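PDB 6I8F: EH1AB1 from Metagenome, which hydrolyses esters, probably through a serine nucleophile within an alpha/beta hydrolase fold. Local coordinates for residues S54-V64 with E111-N122. Sequence-based numbering, arbitrary orientation.
Sequences SEDGEADPPEV and ETHDSTCRRLAN. With GOL (glycerol), chain H.
Glu58 plants its carboxylate on the first turn of helix 114-124, part of the alpha/beta hydrolase fold, where it accepts bonds from backbone N-H groups of the helix's first residues, while His113 holds the N-cap position. Ser115 N meets OE1 of Glu58 on its syn side at 2.9 Å, tilted 30° out of the carboxylate plane, with an N-H...O angle of 156°. OE2 takes two donors from one residue: Thr116 N comes from above the carboxylate plane, whereas Thr116 OG1 lies on the anti side, 2.7 Å from Glu58 OE2. Three bonds thus fix the rotation of this buried carboxylate, whose negative charge probably gains from the positive end of the helix dipole. Its chain, extended beyond CG, is packed against Thr112 O, Glu58 CD coming within 3.0 Å of it. Next to it, Ser115 OG donates to Ala59 O at 2.8 Å.

Toward solvent the contact opens out. Glu55 OE2 lies against Glu111 CB at 3.5 Å, a carboxylate beside an aliphatic carbon, while the Glu111 carboxylate turns to Arg82. At the other end, residues 61-64 run along the helix beside Arg118, whose CB touches both the Pro62 ring and Val64 CG1. Extended from CG to NE, the Arg118 chain brings NH1 to within 2.9 Å of Pro62 O, which lies in the guanidinium plane; NE bridges to Asp114 OD2, and Asp114 OD1 is held by Tyr84 OH and Arg82. With Arg118 cut back to an alanine, Pro62 O and Asp114 OD2 lose these donors, and residues 61-64 would probably be less firmly held against the helix. A glycerol, probably from the crystallisation liquor, occupies the outer edge, its O1 and O3 bound by Arg118 NH1 and NH2. One turn later Asn122 ND2 reaches Glu63 O at 2.7 Å, the acceptor lying 11° out of the amide plane.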
loop_
_atom_site.group_PDB
_atom_site.type_symbol
_atom_site.label_atom_id
_atom_site.label_comp_id
_atom_site.label_asym_id
_atom_site.label_seq_id
_atom_site.Cartn_x
_atom_site.Cartn_y
_atom_site.Cartn_z
ATOM N N SER A 54 1.895 -20.363 -19.060
ATOM C CA SER A 54 1.960 -19.617 -17.814
ATOM C C SER A 54 3.359 -19.734 -17.201
ATOM O O SER A 54 3.941 -18.728 -16.851
ATOM C CB SER A 54 0.900 -20.037 -16.848
ATOM O OG SER A 54 -0.375 -19.769 -17.399
ATOM N N GLU A 55 3.905 -20.954 -17.126
ATOM C CA GLU A 55 5.276 -21.141 -16.651
ATOM C C GLU A 55 6.254 -20.247 -17.422
ATOM O O GLU A 55 7.148 -19.630 -16.826
ATOM C CB GLU A 55 5.740 -22.579 -16.835
ATOM C CG GLU A 55 5.200 -23.518 -15.797
ATOM C CD GLU A 55 5.957 -24.831 -15.724
ATOM O OE1 GLU A 55 7.225 -24.799 -15.652
ATOM O OE2 GLU A 55 5.281 -25.873 -15.730
ATOM N N ASP A 56 6.103 -20.220 -18.751
ATOM C CA ASP A 56 7.045 -19.552 -19.646
ATOM C C ASP A 56 6.742 -18.049 -19.730
ATOM O O ASP A 56 7.473 -17.328 -20.402
ATOM C CB ASP A 56 7.044 -20.206 -21.034
ATOM C CG ASP A 56 8.275 -19.896 -21.881
ATOM O OD1 ASP A 56 9.389 -19.726 -21.297
ATOM O OD2 ASP A 56 8.114 -19.793 -23.120
ATOM N N GLY A 57 5.652 -17.601 -19.082
ATOM C CA GLY A 57 5.242 -16.199 -19.036
ATOM C C GLY A 57 5.690 -15.481 -17.761
ATOM O O GLY A 57 5.549 -14.275 -17.655
ATOM N N GLU A 58 6.177 -16.231 -16.767
ATOM C CA GLU A 58 6.806 -15.651 -15.597
ATOM C C GLU A 58 8.221 -15.197 -15.960
ATOM O O GLU A 58 8.861 -15.789 -16.826
ATOM C CB GLU A 58 6.990 -16.660 -14.472
ATOM C CG GLU A 58 5.715 -17.177 -13.843
ATOM C CD GLU A 58 5.979 -17.754 -12.468
ATOM O OE1 GLU A 58 6.661 -18.811 -12.399
ATOM O OE2 GLU A 58 5.580 -17.097 -11.458
ATOM N N ALA A 59 8.704 -14.176 -15.251
ATOM C CA ALA A 59 10.122 -13.821 -15.238
ATOM C C ALA A 59 10.959 -15.055 -14.853
ATOM O O ALA A 59 10.455 -15.993 -14.230
ATOM C CB ALA A 59 10.339 -12.683 -14.263
ATOM N N ASP A 60 12.251 -15.036 -15.190
ATOM C CA ASP A 60 13.159 -16.102 -14.780
ATOM C C ASP A 60 13.190 -16.212 -13.261
ATOM O O ASP A 60 13.152 -15.202 -12.562
ATOM C CB ASP A 60 14.571 -15.871 -15.309
ATOM C CG ASP A 60 14.674 -16.105 -16.804
ATOM O OD1 ASP A 60 13.808 -16.806 -17.354
ATOM O OD2 ASP A 60 15.610 -15.567 -17.398
ATOM N N PRO A 61 13.235 -17.442 -12.707
ATOM C CA PRO A 61 13.188 -17.623 -11.259
ATOM C C PRO A 61 14.429 -17.070 -10.570
ATOM O O PRO A 61 15.540 -17.484 -10.882
ATOM C CB PRO A 61 13.091 -19.142 -11.083
ATOM C CG PRO A 61 13.694 -19.698 -12.354
ATOM C CD PRO A 61 13.251 -18.727 -13.429
ATOM N N PRO A 62 14.284 -16.140 -9.599
ATOM C CA PRO A 62 15.419 -15.711 -8.788
ATOM C C PRO A 62 15.812 -16.819 -7.802
ATOM O O PRO A 62 14.958 -17.647 -7.382
ATOM C CB PRO A 62 14.919 -14.463 -8.059
ATOM C CG PRO A 62 13.421 -14.658 -7.975
ATOM C CD PRO A 62 13.028 -15.526 -9.158
ATOM N N GLU A 63 17.094 -16.836 -7.437
ATOM C CA GLU A 63 17.579 -17.744 -6.409
ATOM C C GLU A 63 16.924 -17.360 -5.075
ATOM O O GLU A 63 16.745 -16.182 -4.769
ATOM C CB GLU A 63 19.112 -17.700 -6.293
ATOM C CG GLU A 63 19.826 -18.413 -7.423
ATOM C CD GLU A 63 19.467 -19.889 -7.580
ATOM O OE1 GLU A 63 19.560 -20.637 -6.577
ATOM O OE2 GLU A 63 19.044 -20.277 -8.695
ATOM N N VAL A 64 16.564 -18.383 -4.303
ATOM C CA VAL A 64 16.154 -18.246 -2.913
ATOM C C VAL A 64 17.131 -19.064 -2.053
ATOM O O VAL A 64 17.995 -19.731 -2.593
ATOM C CB VAL A 64 14.693 -18.693 -2.724
ATOM C CG1 VAL A 64 13.731 -17.789 -3.481
ATOM C CG2 VAL A 64 14.491 -20.141 -3.122
ATOM N N GLU A 111 4.048 -24.652 -10.274
ATOM C CA GLU A 111 5.078 -24.280 -11.238
ATOM C C GLU A 111 4.721 -22.984 -11.979
ATOM O O GLU A 111 5.618 -22.261 -12.374
ATOM C CB GLU A 111 5.331 -25.382 -12.269
ATOM C CG GLU A 111 5.832 -26.674 -11.674
ATOM C CD GLU A 111 7.140 -26.605 -10.904
ATOM O OE1 GLU A 111 7.930 -25.656 -11.101
ATOM O OE2 GLU A 111 7.359 -27.510 -10.102
ATOM N N THR A 112 3.429 -22.736 -12.227
ATOM C CA THR A 112 2.982 -21.567 -13.014
ATOM C C THR A 112 3.272 -20.261 -12.257
ATOM O O THR A 112 3.338 -19.198 -12.871
ATOM C CB THR A 112 1.497 -21.686 -13.384
ATOM O OG1 THR A 112 0.725 -21.816 -12.189
ATOM C CG2 THR A 112 1.207 -22.866 -14.289
ATOM N N HIS A 113 3.424 -20.342 -10.931
ATOM C CA HIS A 113 3.592 -19.164 -10.063
ATOM C C HIS A 113 4.899 -19.244 -9.256
ATOM O O HIS A 113 5.085 -18.496 -8.314
ATOM C CB HIS A 113 2.371 -19.037 -9.142
ATOM C CG HIS A 113 1.135 -18.584 -9.854
ATOM N ND1 HIS A 113 0.495 -19.372 -10.811
ATOM C CD2 HIS A 113 0.428 -17.435 -9.757
ATOM C CE1 HIS A 113 -0.561 -18.718 -11.262
ATOM N NE2 HIS A 113 -0.623 -17.520 -10.627
ATOM N N ASP A 114 5.809 -20.135 -9.660
ATOM C CA ASP A 114 7.062 -20.428 -8.940
ATOM C C ASP A 114 7.989 -19.200 -8.885
ATOM O O ASP A 114 8.487 -18.853 -7.814
ATOM C CB ASP A 114 7.768 -21.622 -9.584
ATOM C CG ASP A 114 9.105 -21.938 -8.944
ATOM O OD1 ASP A 114 9.095 -22.540 -7.854
ATOM O OD2 ASP A 114 10.140 -21.548 -9.528
ATOM N N SER A 115 8.236 -18.557 -10.031
ATOM C CA SER A 115 9.113 -17.372 -10.089
ATOM C C SER A 115 8.540 -16.223 -9.239
ATOM O O SER A 115 9.302 -15.469 -8.601
ATOM C CB SER A 115 9.360 -16.913 -11.515
ATOM O OG SER A 115 10.106 -17.885 -12.255
ATOM N N THR A 116 7.208 -16.092 -9.254
ATOM C CA THR A 116 6.479 -15.088 -8.507
ATOM C C THR A 116 6.619 -15.334 -7.002
ATOM O O THR A 116 6.839 -14.391 -6.240
ATOM C CB THR A 116 5.005 -15.054 -8.918
ATOM O OG1 THR A 116 4.975 -14.707 -10.306
ATOM C CG2 THR A 116 4.185 -14.088 -8.088
ATOM N N CYS A 117 6.451 -16.585 -6.568
ATOM C CA CYS A 117 6.578 -16.919 -5.156
ATOM C C CYS A 117 8.013 -16.699 -4.671
ATOM O O CYS A 117 8.206 -16.205 -3.563
ATOM C CB CYS A 117 6.151 -18.346 -4.867
ATOM S SG CYS A 117 4.348 -18.526 -4.898
ATOM N N ARG A 118 8.988 -17.040 -5.516
ATOM C CA ARG A 118 10.407 -16.829 -5.201
ATOM C C ARG A 118 10.642 -15.339 -4.940
ATOM O O ARG A 118 11.280 -14.967 -3.948
ATOM C CB ARG A 118 11.309 -17.330 -6.335
ATOM C CG ARG A 118 11.468 -18.842 -6.383
ATOM C CD ARG A 118 12.046 -19.275 -7.720
ATOM N NE ARG A 118 12.360 -20.704 -7.768
ATOM C CZ ARG A 118 13.529 -21.247 -7.412
ATOM N NH1 ARG A 118 14.552 -20.483 -7.051
ATOM N NH2 ARG A 118 13.657 -22.565 -7.420
ATOM N N ARG A 119 10.123 -14.498 -5.846
ATOM C CA ARG A 119 10.335 -13.059 -5.760
ATOM C C ARG A 119 9.634 -12.533 -4.506
ATOM O O ARG A 119 10.200 -11.711 -3.796
ATOM C CB ARG A 119 9.864 -12.334 -7.021
ATOM C CG ARG A 119 10.299 -10.880 -7.089
ATOM C CD ARG A 119 9.987 -10.209 -8.422
ATOM N NE ARG A 119 10.412 -8.818 -8.415
ATOM C CZ ARG A 119 11.547 -8.361 -8.947
ATOM N NH1 ARG A 119 12.326 -9.182 -9.625
ATOM N NH2 ARG A 119 11.873 -7.077 -8.829
ATOM N N LEU A 120 8.419 -13.022 -4.222
ATOM C CA LEU A 120 7.685 -12.544 -3.040
ATOM C C LEU A 120 8.477 -12.868 -1.767
ATOM O O LEU A 120 8.537 -12.059 -0.853
ATOM C CB LEU A 120 6.289 -13.170 -2.994
ATOM C CG LEU A 120 5.282 -12.655 -4.024
ATOM C CD1 LEU A 120 3.969 -13.410 -3.906
ATOM C CD2 LEU A 120 5.040 -11.161 -3.875
ATOM N N ALA A 121 9.051 -14.075 -1.698
ATOM C CA ALA A 121 9.825 -14.500 -0.520
ATOM C C ALA A 121 11.019 -13.559 -0.315
ATOM O O ALA A 121 11.182 -12.994 0.767
ATOM C CB ALA A 121 10.253 -15.938 -0.651
ATOM N N ASN A 122 11.828 -13.381 -1.360
ATOM C CA ASN A 122 13.056 -12.590 -1.286
ATOM C C ASN A 122 12.751 -11.136 -0.886
ATOM O O ASN A 122 13.436 -10.577 -0.043
ATOM C CB ASN A 122 13.843 -12.653 -2.595
ATOM C CG ASN A 122 14.546 -13.976 -2.795
ATOM O OD1 ASN A 122 14.692 -14.751 -1.856
ATOM N ND2 ASN A 122 15.000 -14.246 -4.009
HETATM C C1 GOL H . 16.612 -21.824 -4.972
HETATM O O1 GOL H . 17.117 -20.969 -5.965
HETATM C C2 GOL H . 17.469 -23.047 -4.947
HETATM O O2 GOL H . 17.528 -23.345 -3.550
HETATM C C3 GOL H . 16.828 -24.136 -5.801
HETATM O O3 GOL H . 16.311 -23.596 -7.033
#